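Local coordinates for glycosyltransferase-stabilizing protein Gtf2 (Streptococcus gordonii, PDB 5E9T), which forms a complex with GtfA that attaches the first GlcNAc, from UDP-GlcNAc, to the serine-rich repeat adhesin GspB, at residues 18-24 with 437-442. Residues are numbered along the deposited sequence; the frame is centred on the assembly and turned at random.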
ATOM      1  N   SER B  18      -2.821  13.599  50.361  1.00 56.09           N
ATOM      2  CA  SER B  18      -2.442  14.287  51.588  1.00 52.10           C
ATOM      3  C   SER B  18      -3.571  15.180  52.077  1.00 56.04           C
ATOM      4  O   SER B  18      -4.057  15.027  53.203  1.00 62.05           O
ATOM      5  CB  SER B  18      -1.173  15.103  51.348  1.00 48.71           C
ATOM      6  OG  SER B  18      -0.040  14.280  51.165  1.00 52.86           O
ATOM      7  N   LEU B  19      -4.010  16.114  51.224  1.00 49.34           N
ATOM      8  CA  LEU B  19      -5.084  17.030  51.596  1.00 45.29           C
ATOM      9  C   LEU B  19      -6.295  16.275  52.127  1.00 50.33           C
ATOM     10  O   LEU B  19      -6.894  16.676  53.131  1.00 51.81           O
ATOM     11  CB  LEU B  19      -5.480  17.898  50.397  1.00 45.41           C
ATOM     12  CG  LEU B  19      -4.412  18.790  49.768  1.00 46.91           C
ATOM     13  CD1 LEU B  19      -4.896  19.378  48.445  1.00 48.26           C
ATOM     14  CD2 LEU B  19      -3.981  19.895  50.728  1.00 42.01           C
ATOM     15  N   LEU B  20      -6.658  15.167  51.476  1.00 54.19           N
ATOM     16  CA  LEU B  20      -7.799  14.381  51.933  1.00 56.53           C
ATOM     17  C   LEU B  20      -7.566  13.831  53.334  1.00 60.79           C
ATOM     18  O   LEU B  20      -8.499  13.757  54.141  1.00 59.41           O
ATOM     19  CB  LEU B  20      -8.082  13.248  50.949  1.00 57.66           C
ATOM     20  CG  LEU B  20      -9.163  12.258  51.387  1.00 63.46           C
ATOM     21  CD1 LEU B  20     -10.213  12.085  50.301  1.00 67.44           C
ATOM     22  CD2 LEU B  20      -8.545  10.916  51.763  1.00 65.14           C
ATOM     23  N   ALA B  21      -6.328  13.433  53.638  1.00 62.41           N
ATOM     24  CA  ALA B  21      -6.025  12.937  54.977  1.00 60.82           C
ATOM     25  C   ALA B  21      -6.241  14.021  56.025  1.00 63.61           C
ATOM     26  O   ALA B  21      -6.741  13.746  57.122  1.00 80.36           O
ATOM     27  CB  ALA B  21      -4.590  12.417  55.033  1.00 62.24           C
ATOM     28  N   ALA B  22      -5.929  15.267  55.680  1.00 58.61           N
ATOM     29  CA  ALA B  22      -5.990  16.396  56.597  1.00 60.22           C
ATOM     30  C   ALA B  22      -7.383  17.015  56.668  1.00 69.57           C
ATOM     31  O   ALA B  22      -7.524  18.128  57.191  1.00 64.40           O
ATOM     32  CB  ALA B  22      -4.950  17.452  56.210  1.00 55.60           C
ATOM     33  N   GLY B  23      -8.390  16.359  56.086  1.00 77.19           N
ATOM     34  CA  GLY B  23      -9.766  16.790  56.247  1.00 71.76           C
ATOM     35  C   GLY B  23     -10.273  17.722  55.173  1.00 69.29           C
ATOM     36  O   GLY B  23     -11.175  18.525  55.435  1.00 68.74           O
ATOM     37  N   TYR B  24      -9.670  17.686  53.989  1.00 69.23           N
ATOM     38  CA  TYR B  24      -9.938  18.617  52.905  1.00 67.22           C
ATOM     39  C   TYR B  24     -10.865  18.070  51.823  1.00 59.36           C
ATOM     40  O   TYR B  24     -10.791  18.538  50.682  1.00 57.79           O
ATOM     41  CB  TYR B  24      -8.622  19.134  52.336  1.00 67.60           C
ATOM     42  CG  TYR B  24      -8.037  20.086  53.344  1.00 74.54           C
ATOM     43  CD1 TYR B  24      -8.878  20.914  54.081  1.00 76.13           C
ATOM     44  CD2 TYR B  24      -6.679  20.129  53.608  1.00 84.32           C
ATOM     45  CE1 TYR B  24      -8.383  21.781  55.026  1.00 84.24           C
ATOM     46  CE2 TYR B  24      -6.171  20.997  54.560  1.00 89.48           C
ATOM     47  CZ  TYR B  24      -7.028  21.821  55.263  1.00 91.17           C
ATOM     48  OH  TYR B  24      -6.527  22.686  56.209  1.00 94.73           O
ATOM     49  N   TYR B 437       0.077  19.574  57.631  1.00 70.55           N
ATOM     50  CA  TYR B 437      -0.921  20.223  56.786  1.00 73.90           C
ATOM     51  C   TYR B 437      -1.851  21.093  57.619  1.00 75.60           C
ATOM     52  O   TYR B 437      -2.042  22.279  57.325  1.00 73.78           O
ATOM     53  CB  TYR B 437      -1.734  19.184  56.012  1.00 75.70           C
ATOM     54  CG  TYR B 437      -1.093  18.713  54.732  1.00 75.54           C
ATOM     55  CD1 TYR B 437      -0.011  17.845  54.754  1.00 79.12           C
ATOM     56  CD2 TYR B 437      -1.570  19.143  53.497  1.00 68.60           C
ATOM     57  CE1 TYR B 437       0.569  17.402  53.585  1.00 77.62           C
ATOM     58  CE2 TYR B 437      -0.988  18.719  52.322  1.00 67.15           C
ATOM     59  CZ  TYR B 437       0.083  17.853  52.371  1.00 72.48           C
ATOM     60  OH  TYR B 437       0.678  17.430  51.204  1.00 76.47           O
ATOM     61  N   GLN B 438      -2.441  20.507  58.666  1.00 77.40           N
ATOM     62  CA  GLN B 438      -3.405  21.218  59.500  1.00 77.74           C
ATOM     63  C   GLN B 438      -2.852  22.550  59.994  1.00 81.99           C
ATOM     64  O   GLN B 438      -3.551  23.569  59.971  1.00 85.12           O
ATOM     65  CB  GLN B 438      -3.808  20.337  60.683  1.00 77.38           C
ATOM     66  CG  GLN B 438      -4.312  18.950  60.302  1.00 77.58           C
ATOM     67  CD  GLN B 438      -5.802  18.919  60.019  1.00 85.50           C
ATOM     68  OE1 GLN B 438      -6.348  19.825  59.390  1.00 88.42           O
ATOM     69  NE2 GLN B 438      -6.469  17.871  60.490  1.00 89.48           N
ATOM     70  N   GLU B 439      -1.597  22.557  60.449  1.00 85.70           N
ATOM     71  CA  GLU B 439      -0.983  23.797  60.910  1.00 85.90           C
ATOM     72  C   GLU B 439      -0.784  24.753  59.751  1.00 78.45           C
ATOM     73  O   GLU B 439      -1.219  25.909  59.789  1.00 77.11           O
ATOM     74  CB  GLU B 439       0.359  23.505  61.579  1.00 92.96           C
ATOM     75  CG  GLU B 439       0.369  22.253  62.428  1.00 99.35           C
ATOM     76  CD  GLU B 439       1.552  22.211  63.378  1.00101.07           C
ATOM     77  OE1 GLU B 439       2.543  22.918  63.129  1.00101.25           O
ATOM     78  OE2 GLU B 439       1.490  21.472  64.372  1.00102.69           O
ATOM     79  N   THR B 440      -0.171  24.256  58.688  1.00 75.43           N
ATOM     80  CA  THR B 440       0.326  25.081  57.611  1.00 73.46           C
ATOM     81  C   THR B 440      -0.777  25.725  56.786  1.00 71.83           C
ATOM     82  O   THR B 440      -0.487  26.615  55.985  1.00 66.26           O
ATOM     83  CB  THR B 440       1.207  24.214  56.741  1.00 68.78           C
ATOM     84  OG1 THR B 440       1.918  23.296  57.581  1.00 78.06           O
ATOM     85  CG2 THR B 440       2.173  25.034  56.120  1.00 58.70           C
ATOM     86  N   LEU B 441      -2.034  25.348  57.003  1.00 72.46           N
ATOM     87  CA  LEU B 441      -3.106  25.679  56.071  1.00 73.04           C
ATOM     88  C   LEU B 441      -4.175  26.573  56.685  1.00 79.93           C
ATOM     89  O   LEU B 441      -4.464  27.631  56.121  1.00 85.55           O
ATOM     90  CB  LEU B 441      -3.693  24.393  55.483  1.00 69.75           C
ATOM     91  CG  LEU B 441      -2.752  23.900  54.374  1.00 62.27           C
ATOM     92  CD1 LEU B 441      -3.302  22.676  53.678  1.00 58.44           C
ATOM     93  CD2 LEU B 441      -2.468  25.014  53.363  1.00 54.77           C
ATOM     94  N   GLN B 442      -4.800  26.177  57.798  1.00 81.56           N
ATOM     95  CA  GLN B 442      -5.942  26.927  58.317  1.00 81.52           C
ATOM     96  C   GLN B 442      -5.635  28.400  58.579  1.00 79.28           C
ATOM     97  O   GLN B 442      -6.575  29.184  58.754  1.00 80.04           O
ATOM     98  CB  GLN B 442      -6.468  26.281  59.602  1.00 85.03           C
ATOM     99  CG  GLN B 442      -7.675  25.373  59.387  1.00 91.02           C
ATOM    100  CD  GLN B 442      -8.869  26.095  58.775  1.00 87.55           C
ATOM    101  OE1 GLN B 442      -8.933  27.326  58.759  1.00 83.86           O
ATOM    102  NE2 GLN B 442      -9.826  25.323  58.268  1.00 83.25           N
TER
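Tyr-437 and Tyr-24 each place CG beside their own backbone N (chi1 -84° and -73°), and from there each ring extends across to the other segment. The Tyr-437 ring lies along helix 10-21. The backbone C of Ser-18 sits over one of its faces. CD2 of Leu-19 meets it at the edge, near the ring plane, 3.6 Å from Tyr-437 CE2. These two side chains cross at about a right angle. Nearer the backbone, Ala-22 CB packs on Tyr-437 CB at 3.7 Å. Helix 10-21 ends here in a Schellman motif, with Gly-23 at positive phi. Tyr-24 N donates a hydrogen bond to Leu-19 O (3.1 Å), and Gly-23 N donates one to Leu-20 O. The turn brings the Tyr-24 ring round to Leu-441 on the C-terminal helix 434-442. Leu-441 CD1 lies obliquely to that ring, 3.4 Å from Tyr-24 CE2, and Leu-441 CB is at the same distance from Tyr-24 OH. Ala-22 O stands 4.0 Å above the plane of the Tyr-24 ring, over its centre. Strand 216-219 of the parallel sheet adds Phe-219 against Leu-19 and Ile-217 against Leu-441. Ser-18 is buried, and its OG is hydrogen-bonded to His-275 N and Asp-14 O.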